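Local coordinates for protein xyloglucan-specific endo-beta-1,4-glucanase BoGH9A (PDB 6DHT) that cleaves the beta-1,4-glucan backbone of xyloglucan at internal linkages, releasing xyloglucan oligosaccharides, at residues A[162-167]-A[221-226]; A[173-178]-A[237-242]; A[117-122]-A[204-209]; A[141-146]-A[158-163]. All blocks are in the same frame, centred on the assembly; numbering follows the deposited sequence.

In the fold
The four contacts belong to the catalytic domain and meet along the loop 162-167. Contact 1, which seats this loop on helix 213-226, has its centre about 10 Å from that of contact 2, and the two probably share hydrogen bonds: K174 NZ lies 2.8 Å from K164 O and 3.0 Å from S162 O. Contact 4 ends on the same S162 and S163, and its strand 159-160 forms one margin of the sheet whose other margin, strand 174-175, belongs to contact 2. Contact 3 touches contact 1 through loop 117-122, with Y167 N 2.8 Å from Q118 O, and its segment 204-209 binds calcium. Contact 2 comes nearest the catalytic centre, the Y175 side chain about 3 Å from that of the predicted nucleophile D171.

Contact 1: A[162-167]-A[221-226]; sequences SSKGWY and NLDWML
In the (alpha/alpha)6 barrel of glycoside hydrolase family 9, loop 162-167 is fastened to helix 213-226 by three side chains of the helix: N221, D223 and W224. N221 serves twice. With its CG anti to the backbone N (chi1 -164°), it crosses W166 and lays its amide almost flat over one face of the indole, the two planes 12° apart; N221 CB stands 3.4 Å from the centroid of the W166 six-membered ring. From there N221 OD1 accepts the backbone W166 N at 3.0 Å, in the carbonyl plane, and the CH-pi contact of CB over the ring and this bond together fix the turn of the amide. The indole W166 NE1 is tied separately to E217. G165 CA lies 3.2 Å from N221 OD1, and a CB here would be jammed against both that oxygen and W224 CG; its backbone angles alone also call for glycine. Toward the more open side, a bend at chi3 of K164 brings its ammonium to the carboxylate of D223, a salt bridge in which K164 NZ meets D223 OD2 at 2.8 Å from the anti side. W224 takes the remaining stretch of the loop: W224 CB abuts S163 O at 3.3 Å, and the ring presents its edge to S162. There W224 NE1 gives S162 OG a weak, bent hydrogen bond of 2.9 Å, while the same hydroxyl is also hydrogen-bonded to T227 OG1.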
loop_
_atom_site.group_PDB
_atom_site.type_symbol
_atom_site.label_atom_id
_atom_site.label_comp_id
_atom_site.label_asym_id
_atom_site.label_seq_id
_atom_site.Cartn_x
_atom_site.Cartn_y
_atom_site.Cartn_z
ATOM N N SER A 162 4.610 6.679 -24.210
ATOM C CA SER A 162 4.657 5.906 -22.960
ATOM C C SER A 162 3.449 6.310 -22.097
ATOM O O SER A 162 3.591 6.990 -21.068
ATOM C CB SER A 162 5.972 6.178 -22.224
ATOM O OG SER A 162 6.237 5.220 -21.196
ATOM N N SER A 163 2.274 5.873 -22.544
ATOM C CA SER A 163 1.001 6.355 -22.036
ATOM C C SER A 163 0.382 5.383 -21.038
ATOM O O SER A 163 0.803 4.229 -20.943
ATOM C CB SER A 163 0.033 6.577 -23.199
ATOM O OG SER A 163 -0.382 5.346 -23.758
ATOM N N LYS A 164 -0.631 5.882 -20.325
ATOM C CA LYS A 164 -1.351 5.156 -19.269
ATOM C C LYS A 164 -0.487 5.112 -18.021
ATOM O O LYS A 164 0.465 5.865 -17.872
ATOM C CB LYS A 164 -1.820 3.765 -19.729
ATOM C CG LYS A 164 -2.750 3.826 -20.937
ATOM C CD LYS A 164 -3.055 2.453 -21.486
ATOM C CE LYS A 164 -3.949 1.679 -20.564
ATOM N NZ LYS A 164 -4.351 0.416 -21.222
ATOM N N GLY A 165 -0.832 4.226 -17.096
ATOM C CA GLY A 165 -0.185 4.250 -15.796
ATOM C C GLY A 165 -0.754 5.284 -14.845
ATOM O O GLY A 165 -1.514 6.174 -15.235
ATOM N N TRP A 166 -0.375 5.150 -13.579
ATOM C CA TRP A 166 -0.858 6.045 -12.539
ATOM C C TRP A 166 0.114 7.190 -12.231
ATOM O O TRP A 166 1.317 6.994 -12.256
ATOM C CB TRP A 166 -1.058 5.303 -11.210
ATOM C CG TRP A 166 -1.894 4.059 -11.272
ATOM C CD1 TRP A 166 -3.183 3.953 -11.698
ATOM C CD2 TRP A 166 -1.496 2.750 -10.845
ATOM N NE1 TRP A 166 -3.611 2.646 -11.575
ATOM C CE2 TRP A 166 -2.593 1.890 -11.052
ATOM C CE3 TRP A 166 -0.323 2.230 -10.305
ATOM C CZ2 TRP A 166 -2.546 0.546 -10.721
ATOM C CZ3 TRP A 166 -0.283 0.890 -9.971
ATOM C CH2 TRP A 166 -1.386 0.070 -10.175
ATOM N N TYR A 167 -0.413 8.340 -11.843
ATOM C CA TYR A 167 0.385 9.298 -11.109
ATOM C C TYR A 167 0.885 8.613 -9.834
ATOM O O TYR A 167 0.131 7.910 -9.156
ATOM C CB TYR A 167 -0.429 10.511 -10.720
ATOM C CG TYR A 167 -0.988 11.327 -11.854
ATOM C CD1 TYR A 167 -0.178 11.787 -12.876
ATOM C CD2 TYR A 167 -2.345 11.657 -11.884
ATOM C CE1 TYR A 167 -0.705 12.549 -13.898
ATOM C CE2 TYR A 167 -2.874 12.404 -12.913
ATOM C CZ TYR A 167 -2.040 12.852 -13.907
ATOM O OH TYR A 167 -2.556 13.595 -14.947
ATOM N N ASN A 221 -1.749 0.120 -15.208
ATOM C CA ASN A 221 -0.366 0.492 -15.008
ATOM C C ASN A 221 0.600 -0.504 -15.673
ATOM O O ASN A 221 1.602 -0.086 -16.216
ATOM C CB ASN A 221 -0.030 0.681 -13.526
ATOM C CG ASN A 221 1.270 1.445 -13.327
ATOM O OD1 ASN A 221 1.278 2.668 -13.425
ATOM N ND2 ASN A 221 2.372 0.747 -13.074
ATOM N N LEU A 222 0.337 -1.811 -15.606
ATOM C CA LEU A 222 1.185 -2.788 -16.299
ATOM C C LEU A 222 1.347 -2.463 -17.785
ATOM O O LEU A 222 2.443 -2.615 -18.349
ATOM C CB LEU A 222 0.621 -4.193 -16.153
ATOM C CG LEU A 222 0.706 -4.768 -14.722
ATOM C CD1 LEU A 222 -0.244 -5.978 -14.522
ATOM C CD2 LEU A 222 2.158 -5.101 -14.325
ATOM N N ASP A 223 0.263 -2.025 -18.409
ATOM C CA ASP A 223 0.309 -1.712 -19.839
ATOM C C ASP A 223 1.278 -0.561 -20.083
ATOM O O ASP A 223 2.077 -0.594 -21.030
ATOM C CB ASP A 223 -1.083 -1.352 -20.338
ATOM C CG ASP A 223 -1.217 -1.465 -21.835
ATOM O OD1 ASP A 223 -0.479 -2.273 -22.438
ATOM O OD2 ASP A 223 -2.088 -0.764 -22.385
ATOM N N TRP A 224 1.232 0.460 -19.232
ATOM C CA TRP A 224 2.237 1.517 -19.311
ATOM C C TRP A 224 3.656 0.969 -19.079
ATOM O O TRP A 224 4.594 1.319 -19.804
ATOM C CB TRP A 224 1.950 2.652 -18.311
ATOM C CG TRP A 224 3.148 3.501 -18.156
ATOM C CD1 TRP A 224 3.716 4.271 -19.123
ATOM C CD2 TRP A 224 4.007 3.605 -17.014
ATOM N NE1 TRP A 224 4.844 4.873 -18.646
ATOM C CE2 TRP A 224 5.060 4.467 -17.356
ATOM C CE3 TRP A 224 3.980 3.065 -15.725
ATOM C CZ2 TRP A 224 6.061 4.797 -16.459
ATOM C CZ3 TRP A 224 4.975 3.406 -14.842
ATOM C CH2 TRP A 224 5.996 4.247 -15.203
ATOM N N MET A 225 3.835 0.120 -18.060
ATOM C CA MET A 225 5.163 -0.394 -17.729
ATOM C C MET A 225 5.838 -1.060 -18.936
ATOM O O MET A 225 7.035 -0.889 -19.132
ATOM C CB MET A 225 5.084 -1.383 -16.555
ATOM C CG MET A 225 4.719 -0.742 -15.253
ATOM S SD MET A 225 4.714 -1.909 -13.875
ATOM C CE MET A 225 6.453 -1.986 -13.494
ATOM N N LEU A 226 5.074 -1.816 -19.716
ATOM C CA LEU A 226 5.602 -2.452 -20.929
ATOM C C LEU A 226 6.304 -1.446 -21.848
ATOM O O LEU A 226 7.323 -1.778 -22.464
ATOM C CB LEU A 226 4.482 -3.170 -21.678
ATOM C CG LEU A 226 3.920 -4.408 -20.982
ATOM C CD1 LEU A 226 2.725 -4.891 -21.753
ATOM C CD2 LEU A 226 4.934 -5.534 -20.908
HETATM O O HOH W 1 2.436 4.633 -11.732
#

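Contact 2: A[173-178]-A[237-242]; sequences NKYIVN and YHKLTT
N173 reaches across to the far strand: with CG beside the backbone N (chi1 -55°), its amide slants over T241 so that N173 OD1 accepts the backbone T242 N at 3.0 Å, the donor tilted out of the carbonyl plane. Its strongest polar partner is D171, the predicted nucleophile, so a leucine in its place would probably leave T242 N without this acceptor and D171 without the polar partner that the amide provides. Next along, K174 and L240 form an antiparallel hydrogen-bonded pair, K174 N to L240 O at 3.0 Å and L240 N to K174 O at 2.8 Å, both nearly straight. Their side chains run side by side in the same direction, K174 CE against L240 CD1, and the ammonium goes on to a salt bridge with D140. Y175 and K239, the following non-hydrogen-bonded pair, also lie alongside each other but on the other face of the sheet; K239 CD touches Y175 CE2 at 3.6 Å, while the phenol ends in a hydrogen bond to D171. Y175 is also the N-cap of a helix whose first residue bonds back to the strand, I176 N to H238 O at 3.1 Å. A water bridges V177 N and H238 O while it sits over the centre of the imidazole of H238. Strand 174-175 edges a five-stranded mixed sheet, with I176 against W224 and M225 of helix 213-226, V177 against helix 265-281 and L240 on V143 of strand 143-145.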
loop_
_atom_site.group_PDB
_atom_site.type_symbol
_atom_site.label_atom_id
_atom_site.label_comp_id
_atom_site.label_asym_id
_atom_site.label_seq_id
_atom_site.Cartn_x
_atom_site.Cartn_y
_atom_site.Cartn_z
ATOM N N ASN A 173 4.386 12.388 -11.766
ATOM C CA ASN A 173 5.344 11.547 -12.457
ATOM C C ASN A 173 5.064 10.058 -12.261
ATOM O O ASN A 173 4.254 9.715 -11.399
ATOM C CB ASN A 173 6.737 11.959 -11.991
ATOM C CG ASN A 173 6.965 13.448 -12.195
ATOM O OD1 ASN A 173 7.029 13.893 -13.343
ATOM N ND2 ASN A 173 6.976 14.214 -11.116
ATOM N N LYS A 174 5.668 9.204 -13.068
ATOM C CA LYS A 174 5.354 7.767 -13.074
ATOM C C LYS A 174 6.655 7.018 -12.908
ATOM O O LYS A 174 7.581 7.221 -13.692
ATOM C CB LYS A 174 4.666 7.377 -14.375
ATOM C CG LYS A 174 3.452 8.245 -14.678
ATOM C CD LYS A 174 2.638 7.795 -15.857
ATOM C CE LYS A 174 3.468 7.717 -17.123
ATOM N NZ LYS A 174 2.618 7.603 -18.327
ATOM N N TYR A 175 6.752 6.144 -11.917
ATOM C CA TYR A 175 8.016 5.534 -11.524
ATOM C C TYR A 175 7.916 4.012 -11.554
ATOM O O TYR A 175 7.005 3.436 -10.939
ATOM C CB TYR A 175 8.369 5.943 -10.107
ATOM C CG TYR A 175 8.384 7.446 -9.821
ATOM C CD1 TYR A 175 7.196 8.150 -9.635
ATOM C CD2 TYR A 175 9.583 8.165 -9.680
ATOM C CE1 TYR A 175 7.178 9.513 -9.333
ATOM C CE2 TYR A 175 9.574 9.527 -9.390
ATOM C CZ TYR A 175 8.377 10.199 -9.214
ATOM O OH TYR A 175 8.369 11.562 -8.903
ATOM N N ILE A 176 8.841 3.343 -12.230
ATOM C CA ILE A 176 8.781 1.895 -12.380
ATOM C C ILE A 176 9.011 1.146 -11.057
ATOM O O ILE A 176 8.315 0.167 -10.749
ATOM C CB ILE A 176 9.805 1.424 -13.446
ATOM C CG1 ILE A 176 9.349 1.794 -14.865
ATOM C CG2 ILE A 176 9.991 -0.089 -13.368
ATOM C CD1 ILE A 176 8.101 1.073 -15.358
ATOM N N VAL A 177 9.957 1.592 -10.252
ATOM C CA VAL A 177 10.236 0.910 -8.994
ATOM C C VAL A 177 8.999 0.935 -8.118
ATOM O O VAL A 177 8.523 -0.122 -7.633
ATOM C CB VAL A 177 11.453 1.515 -8.288
ATOM C CG1 VAL A 177 11.538 1.098 -6.832
ATOM C CG2 VAL A 177 12.722 1.116 -9.036
ATOM N N ASN A 178 8.442 2.120 -7.907
ATOM C CA ASN A 178 7.361 2.225 -6.953
ATOM C C ASN A 178 6.090 1.574 -7.478
ATOM O O ASN A 178 5.374 0.904 -6.717
ATOM C CB ASN A 178 7.101 3.683 -6.614
ATOM C CG ASN A 178 6.373 3.833 -5.315
ATOM O OD1 ASN A 178 6.712 3.173 -4.335
ATOM N ND2 ASN A 178 5.341 4.657 -5.306
ATOM N N TYR A 237 13.625 1.969 -18.255
ATOM C CA TYR A 237 13.879 3.334 -17.803
ATOM C C TYR A 237 13.336 3.473 -16.392
ATOM O O TYR A 237 12.270 2.935 -16.090
ATOM C CB TYR A 237 13.204 4.337 -18.755
ATOM C CG TYR A 237 13.584 4.121 -20.212
ATOM C CD1 TYR A 237 14.891 4.309 -20.641
ATOM C CD2 TYR A 237 12.642 3.759 -21.140
ATOM C CE1 TYR A 237 15.237 4.111 -21.963
ATOM C CE2 TYR A 237 12.974 3.553 -22.458
ATOM C CZ TYR A 237 14.274 3.729 -22.859
ATOM O OH TYR A 237 14.574 3.517 -24.181
ATOM N N HIS A 238 14.068 4.167 -15.529
ATOM C CA HIS A 238 13.724 4.255 -14.104
ATOM C C HIS A 238 12.375 4.924 -13.883
ATOM O O HIS A 238 11.572 4.458 -13.064
ATOM C CB HIS A 238 14.832 4.998 -13.365
ATOM C CG HIS A 238 14.779 4.898 -11.870
ATOM N ND1 HIS A 238 15.062 3.738 -11.172
ATOM C CD2 HIS A 238 14.517 5.834 -10.934
ATOM C CE1 HIS A 238 14.978 3.969 -9.879
ATOM N NE2 HIS A 238 14.641 5.234 -9.703
ATOM N N LYS A 239 12.121 6.032 -14.573
ATOM C CA LYS A 239 10.874 6.766 -14.394
ATOM C C LYS A 239 10.563 7.621 -15.625
ATOM O O LYS A 239 11.430 7.827 -16.503
ATOM C CB LYS A 239 10.939 7.629 -13.143
ATOM C CG LYS A 239 12.097 8.642 -13.164
ATOM C CD LYS A 239 12.085 9.523 -11.929
ATOM C CE LYS A 239 13.342 10.388 -11.832
ATOM N NZ LYS A 239 13.312 11.326 -10.690
ATOM N N LEU A 240 9.320 8.089 -15.692
ATOM C CA LEU A 240 8.857 9.032 -16.692
ATOM C C LEU A 240 8.500 10.283 -15.921
ATOM O O LEU A 240 7.673 10.250 -15.010
ATOM C CB LEU A 240 7.680 8.458 -17.466
ATOM C CG LEU A 240 7.181 9.235 -18.693
ATOM C CD1 LEU A 240 6.317 8.353 -19.560
ATOM C CD2 LEU A 240 6.384 10.455 -18.267
ATOM N N THR A 241 9.163 11.397 -16.240
ATOM C CA THR A 241 9.136 12.555 -15.363
ATOM C C THR A 241 9.332 13.869 -16.115
ATOM O O THR A 241 9.852 13.901 -17.236
ATOM C CB THR A 241 10.252 12.420 -14.279
ATOM O OG1 THR A 241 10.177 13.465 -13.318
ATOM C CG2 THR A 241 11.653 12.371 -14.930
ATOM N N THR A 242 8.888 14.942 -15.483
ATOM C CA THR A 242 9.288 16.290 -15.884
ATOM C C THR A 242 10.601 16.570 -15.181
ATOM O O THR A 242 10.982 15.878 -14.249
ATOM C CB THR A 242 8.231 17.292 -15.448
ATOM O OG1 THR A 242 7.904 17.072 -14.079
ATOM C CG2 THR A 242 6.986 17.165 -16.283
HETATM O O HOH W 2 11.482 4.164 -10.347
#

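Contact 3: A[117-122]-A[204-209]; sequences YQRTAM and IPESNN. With CA (calcium ion), chain D; EDO (1,2-ethanediol), chain H.
R119 keeps its chain extended from CG to NE (chi2 -171°) while E206 folds back at chi2 (78°), and the two charged ends come together from opposite directions. The guanidinium grips the carboxylate end-on: R119 NH1 meets E206 OE2 at 3.0 Å on its syn side, and R119 NH2 meets E206 OE1 at 3.0 Å from above the carboxylate plane, the two planes being 52° apart. M122 lies at the guanidinium edge, its SD a weak acceptor for R119 NH1, and M122 CE packs on P205 CG. Without this guanidinium, as with an alanine here, E206 is likely to lose its mate and E217, the other salt-bridge partner of NH2, a positive charge. The E206 backbone is itself committed, as E206 O and N209 OD1 both bind the calcium ion at 2.4 Å, in a site completed by T211, D213, D216 and a water. I204 rests on K113 and Y116 of helix 105-117, and M122 on F220 of helix 213-226.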
loop_
_atom_site.group_PDB
_atom_site.type_symbol
_atom_site.label_atom_id
_atom_site.label_comp_id
_atom_site.label_asym_id
_atom_site.label_seq_id
_atom_site.Cartn_x
_atom_site.Cartn_y
_atom_site.Cartn_z
ATOM N N TYR A 117 -8.584 7.009 -9.627
ATOM C CA TYR A 117 -8.450 8.452 -9.625
ATOM C C TYR A 117 -7.035 8.909 -10.034
ATOM O O TYR A 117 -6.861 10.005 -10.580
ATOM C CB TYR A 117 -8.818 9.020 -8.261
ATOM C CG TYR A 117 -10.291 8.936 -7.958
ATOM C CD1 TYR A 117 -11.199 9.787 -8.591
ATOM C CD2 TYR A 117 -10.781 8.042 -7.015
ATOM C CE1 TYR A 117 -12.537 9.742 -8.297
ATOM C CE2 TYR A 117 -12.121 7.978 -6.738
ATOM C CZ TYR A 117 -12.995 8.842 -7.383
ATOM O OH TYR A 117 -14.339 8.769 -7.064
ATOM N N GLN A 118 -6.023 8.088 -9.782
ATOM C CA GLN A 118 -4.654 8.418 -10.164
ATOM C C GLN A 118 -4.322 8.171 -11.650
ATOM O O GLN A 118 -3.183 8.405 -12.098
ATOM C CB GLN A 118 -3.651 7.635 -9.318
ATOM C CG GLN A 118 -3.647 7.933 -7.821
ATOM C CD GLN A 118 -3.102 9.302 -7.481
ATOM O OE1 GLN A 118 -3.863 10.235 -7.223
ATOM N NE2 GLN A 118 -1.782 9.417 -7.425
ATOM N N ARG A 119 -5.276 7.652 -12.418
ATOM C CA ARG A 119 -4.966 7.251 -13.788
ATOM C C ARG A 119 -4.695 8.447 -14.671
ATOM O O ARG A 119 -5.388 9.455 -14.595
ATOM C CB ARG A 119 -6.139 6.508 -14.416
ATOM C CG ARG A 119 -6.337 5.076 -13.910
ATOM C CD ARG A 119 -7.375 4.392 -14.748
ATOM N NE ARG A 119 -7.813 3.121 -14.167
ATOM C CZ ARG A 119 -8.748 2.352 -14.713
ATOM N NH1 ARG A 119 -9.303 2.727 -15.861
ATOM N NH2 ARG A 119 -9.115 1.214 -14.125
ATOM N N THR A 120 -3.695 8.275 -15.530
ATOM C CA THR A 120 -3.329 9.254 -16.560
ATOM C C THR A 120 -3.901 8.828 -17.904
ATOM O O THR A 120 -4.329 7.692 -18.083
ATOM C CB THR A 120 -1.810 9.339 -16.720
ATOM O OG1 THR A 120 -1.285 8.145 -17.321
ATOM C CG2 THR A 120 -1.154 9.611 -15.366
ATOM N N ALA A 121 -3.880 9.753 -18.860
ATOM C CA ALA A 121 -4.196 9.460 -20.255
ATOM C C ALA A 121 -5.615 8.989 -20.473
ATOM O O ALA A 121 -5.891 8.277 -21.437
ATOM C CB ALA A 121 -3.211 8.436 -20.833
ATOM N N MET A 122 -6.532 9.367 -19.592
ATOM C CA MET A 122 -7.934 9.081 -19.856
ATOM C C MET A 122 -8.874 9.970 -19.071
ATOM O O MET A 122 -8.536 10.462 -17.989
ATOM C CB MET A 122 -8.254 7.617 -19.591
ATOM C CG MET A 122 -8.450 7.248 -18.144
ATOM S SD MET A 122 -8.870 5.513 -18.126
ATOM C CE MET A 122 -10.651 5.573 -18.131
ATOM N N ILE A 204 -15.568 0.930 -11.674
ATOM C CA ILE A 204 -14.596 1.465 -12.613
ATOM C C ILE A 204 -15.070 1.099 -14.025
ATOM O O ILE A 204 -15.979 0.288 -14.179
ATOM C CB ILE A 204 -13.173 0.918 -12.352
ATOM C CG1 ILE A 204 -13.163 -0.617 -12.288
ATOM C CG2 ILE A 204 -12.619 1.507 -11.068
ATOM C CD1 ILE A 204 -11.782 -1.228 -12.255
ATOM N N PRO A 205 -14.473 1.691 -15.063
ATOM C CA PRO A 205 -14.950 1.402 -16.419
ATOM C C PRO A 205 -14.935 -0.093 -16.749
ATOM O O PRO A 205 -15.733 -0.556 -17.576
ATOM C CB PRO A 205 -13.992 2.204 -17.301
ATOM C CG PRO A 205 -13.578 3.341 -16.432
ATOM C CD PRO A 205 -13.458 2.751 -15.061
ATOM N N GLU A 206 -14.070 -0.839 -16.072
ATOM C CA GLU A 206 -13.870 -2.254 -16.360
ATOM C C GLU A 206 -14.704 -3.157 -15.438
ATOM O O GLU A 206 -14.488 -4.378 -15.404
ATOM C CB GLU A 206 -12.379 -2.617 -16.282
ATOM C CG GLU A 206 -11.464 -1.735 -17.166
ATOM C CD GLU A 206 -11.146 -0.351 -16.587
ATOM O OE1 GLU A 206 -11.477 -0.066 -15.411
ATOM O OE2 GLU A 206 -10.535 0.465 -17.336
ATOM N N SER A 207 -15.648 -2.578 -14.705
ATOM C CA SER A 207 -16.429 -3.352 -13.742
ATOM C C SER A 207 -17.405 -4.342 -14.376
ATOM O O SER A 207 -17.885 -5.236 -13.692
ATOM C CB SER A 207 -17.190 -2.463 -12.762
ATOM O OG SER A 207 -16.298 -1.853 -11.828
ATOM N N ASN A 208 -17.682 -4.204 -15.669
ATOM C CA ASN A 208 -18.642 -5.118 -16.308
ATOM C C ASN A 208 -18.009 -6.104 -17.278
ATOM O O ASN A 208 -18.718 -6.769 -18.034
ATOM C CB ASN A 208 -19.774 -4.330 -16.971
ATOM C CG ASN A 208 -20.653 -3.615 -15.951
ATOM O OD1 ASN A 208 -20.953 -2.432 -16.097
ATOM N ND2 ASN A 208 -21.047 -4.326 -14.898
ATOM N N ASN A 209 -16.690 -6.239 -17.232
ATOM C CA ASN A 209 -16.021 -7.238 -18.053
ATOM C C ASN A 209 -15.904 -8.563 -17.294
ATOM O O ASN A 209 -16.559 -8.742 -16.278
ATOM C CB ASN A 209 -14.673 -6.732 -18.568
ATOM C CG ASN A 209 -13.619 -6.602 -17.482
ATOM O OD1 ASN A 209 -13.776 -7.081 -16.348
ATOM N ND2 ASN A 209 -12.522 -5.964 -17.845
HETATM CA CA CA D . -13.650 -6.197 -14.162
HETATM C C1 EDO H . -16.227 -11.456 -12.805
HETATM O O1 EDO H . -15.862 -10.335 -13.617
HETATM C C2 EDO H . -14.941 -12.166 -12.407
HETATM O O2 EDO H . -14.174 -11.259 -11.617
HETATM O O HOH W 3 -15.750 -7.235 -13.850
#

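Contact 4: A[141-146]-A[158-163]; sequences NHVLIH and TIVSSS
V143 and V160 hold the tight side of this contact. They form a hydrogen-bonded antiparallel pair, V160 N to V143 O at 2.7 Å and V143 N to V160 O at 2.9 Å, and V160 CG2 comes within 4.2 Å of V143 CB. I145 extends the packing: its N bonds to T158 O at 2.8 Å, its CG1 lies alongside T158 CB, and its CD1 meets V160 CG1 with the two side chains at about a right angle. V260 of strand 259-260 and L240 of strand 239-241 cover V143 from further into the protein. The two strands are consecutive in the chain and antiparallel, a beta hairpin with a long connection, and 159-160 is the outermost strand of a mixed sheet that continues through 143-145 to 259-260. Across the sheet the character changes. L144 CD1 runs beside I159 CG1 at 3.8 Å, but I159 and H142 are exposed. The first torsion of H142 (chi1 -169°) turns its ring away from the backbone N and across I159, whose CG2 makes a CH-pi contact 4.0 Å from the centroid of the H142 ring, 18° off the normal and displaced toward the rim. Where the hairpin frays, S161 OG merely brushes N141 CA at 3.6 Å, both residues being exposed.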
loop_
_atom_site.group_PDB
_atom_site.type_symbol
_atom_site.label_atom_id
_atom_site.label_comp_id
_atom_site.label_asym_id
_atom_site.label_seq_id
_atom_site.Cartn_x
_atom_site.Cartn_y
_atom_site.Cartn_z
ATOM N N ASN A 141 2.132 10.749 -24.790
ATOM C CA ASN A 141 2.347 10.206 -26.135
ATOM C C ASN A 141 3.503 10.898 -26.842
ATOM O O ASN A 141 3.926 10.464 -27.918
ATOM C CB ASN A 141 1.075 10.338 -26.972
ATOM C CG ASN A 141 0.453 11.727 -26.887
ATOM O OD1 ASN A 141 1.065 12.676 -26.384
ATOM N ND2 ASN A 141 -0.778 11.849 -27.380
ATOM N N HIS A 142 4.004 11.965 -26.232
ATOM C CA HIS A 142 5.125 12.717 -26.778
ATOM C C HIS A 142 6.199 12.889 -25.708
ATOM O O HIS A 142 6.314 13.941 -25.084
ATOM C CB HIS A 142 4.633 14.076 -27.281
ATOM C CG HIS A 142 5.642 14.818 -28.098
ATOM N ND1 HIS A 142 6.658 15.557 -27.533
ATOM C CD2 HIS A 142 5.790 14.937 -29.438
ATOM C CE1 HIS A 142 7.391 16.099 -28.491
ATOM N NE2 HIS A 142 6.885 15.738 -29.656
ATOM N N VAL A 143 6.988 11.839 -25.508
ATOM C CA VAL A 143 7.958 11.774 -24.423
ATOM C C VAL A 143 9.370 11.622 -24.981
ATOM O O VAL A 143 9.595 10.834 -25.890
ATOM C CB VAL A 143 7.599 10.592 -23.462
ATOM C CG1 VAL A 143 8.618 10.440 -22.341
ATOM C CG2 VAL A 143 6.221 10.806 -22.873
ATOM N N LEU A 144 10.306 12.370 -24.411
ATOM C CA LEU A 144 11.678 12.433 -24.912
ATOM C C LEU A 144 12.610 11.457 -24.222
ATOM O O LEU A 144 12.588 11.313 -23.000
ATOM C CB LEU A 144 12.242 13.835 -24.686
ATOM C CG LEU A 144 12.187 14.824 -25.851
ATOM C CD1 LEU A 144 10.864 14.776 -26.595
ATOM C CD2 LEU A 144 12.451 16.222 -25.314
ATOM N N ILE A 145 13.448 10.794 -25.008
ATOM C CA ILE A 145 14.586 10.090 -24.444
ATOM C C ILE A 145 15.548 11.135 -23.898
ATOM O O ILE A 145 16.178 11.874 -24.659
ATOM C CB ILE A 145 15.311 9.219 -25.502
ATOM C CG1 ILE A 145 14.376 8.147 -26.075
ATOM C CG2 ILE A 145 16.565 8.592 -24.913
ATOM C CD1 ILE A 145 13.943 7.043 -25.089
ATOM N N HIS A 146 15.636 11.225 -22.581
ATOM C CA HIS A 146 16.626 12.041 -21.901
ATOM C C HIS A 146 18.029 11.567 -22.289
ATOM O O HIS A 146 18.204 10.409 -22.648
ATOM C CB HIS A 146 16.418 11.895 -20.403
ATOM C CG HIS A 146 17.157 12.890 -19.570
ATOM N ND1 HIS A 146 18.324 12.579 -18.906
ATOM C CD2 HIS A 146 16.880 14.176 -19.259
ATOM C CE1 HIS A 146 18.732 13.630 -18.222
ATOM N NE2 HIS A 146 17.868 14.613 -18.412
ATOM N N THR A 158 14.999 11.556 -29.037
ATOM C CA THR A 158 14.053 10.676 -29.716
ATOM C C THR A 158 12.725 10.743 -28.978
ATOM O O THR A 158 12.702 10.792 -27.750
ATOM C CB THR A 158 14.524 9.213 -29.722
ATOM O OG1 THR A 158 15.776 9.108 -30.414
ATOM C CG2 THR A 158 13.505 8.321 -30.406
ATOM N N ILE A 159 11.633 10.755 -29.735
ATOM C CA ILE A 159 10.295 10.851 -29.172
ATOM C C ILE A 159 9.656 9.473 -29.140
ATOM O O ILE A 159 9.631 8.757 -30.147
ATOM C CB ILE A 159 9.410 11.775 -30.000
ATOM C CG1 ILE A 159 9.979 13.195 -29.975
ATOM C CG2 ILE A 159 7.974 11.781 -29.468
ATOM C CD1 ILE A 159 9.451 14.085 -31.071
ATOM N N VAL A 160 9.138 9.115 -27.968
ATOM C CA VAL A 160 8.450 7.849 -27.771
ATOM C C VAL A 160 7.093 8.076 -27.130
ATOM O O VAL A 160 6.842 9.123 -26.525
ATOM C CB VAL A 160 9.269 6.877 -26.886
ATOM C CG1 VAL A 160 10.592 6.545 -27.552
ATOM C CG2 VAL A 160 9.512 7.445 -25.503
ATOM N N SER A 161 6.219 7.089 -27.258
ATOM C CA SER A 161 4.944 7.129 -26.560
ATOM C C SER A 161 5.045 6.187 -25.363
ATOM O O SER A 161 5.531 5.062 -25.479
ATOM C CB SER A 161 3.816 6.717 -27.490
ATOM O OG SER A 161 2.559 6.733 -26.840
ATOM N N SER A 162 4.610 6.679 -24.210
ATOM C CA SER A 162 4.657 5.906 -22.960
ATOM C C SER A 162 3.449 6.310 -22.097
ATOM O O SER A 162 3.591 6.990 -21.068
ATOM C CB SER A 162 5.972 6.178 -22.224
ATOM O OG SER A 162 6.237 5.220 -21.196
ATOM N N SER A 163 2.274 5.873 -22.544
ATOM C CA SER A 163 1.001 6.355 -22.036
ATOM C C SER A 163 0.382 5.383 -21.038
ATOM O O SER A 163 0.803 4.229 -20.943
ATOM C CB SER A 163 0.033 6.577 -23.199
ATOM O OG SER A 163 -0.382 5.346 -23.758
#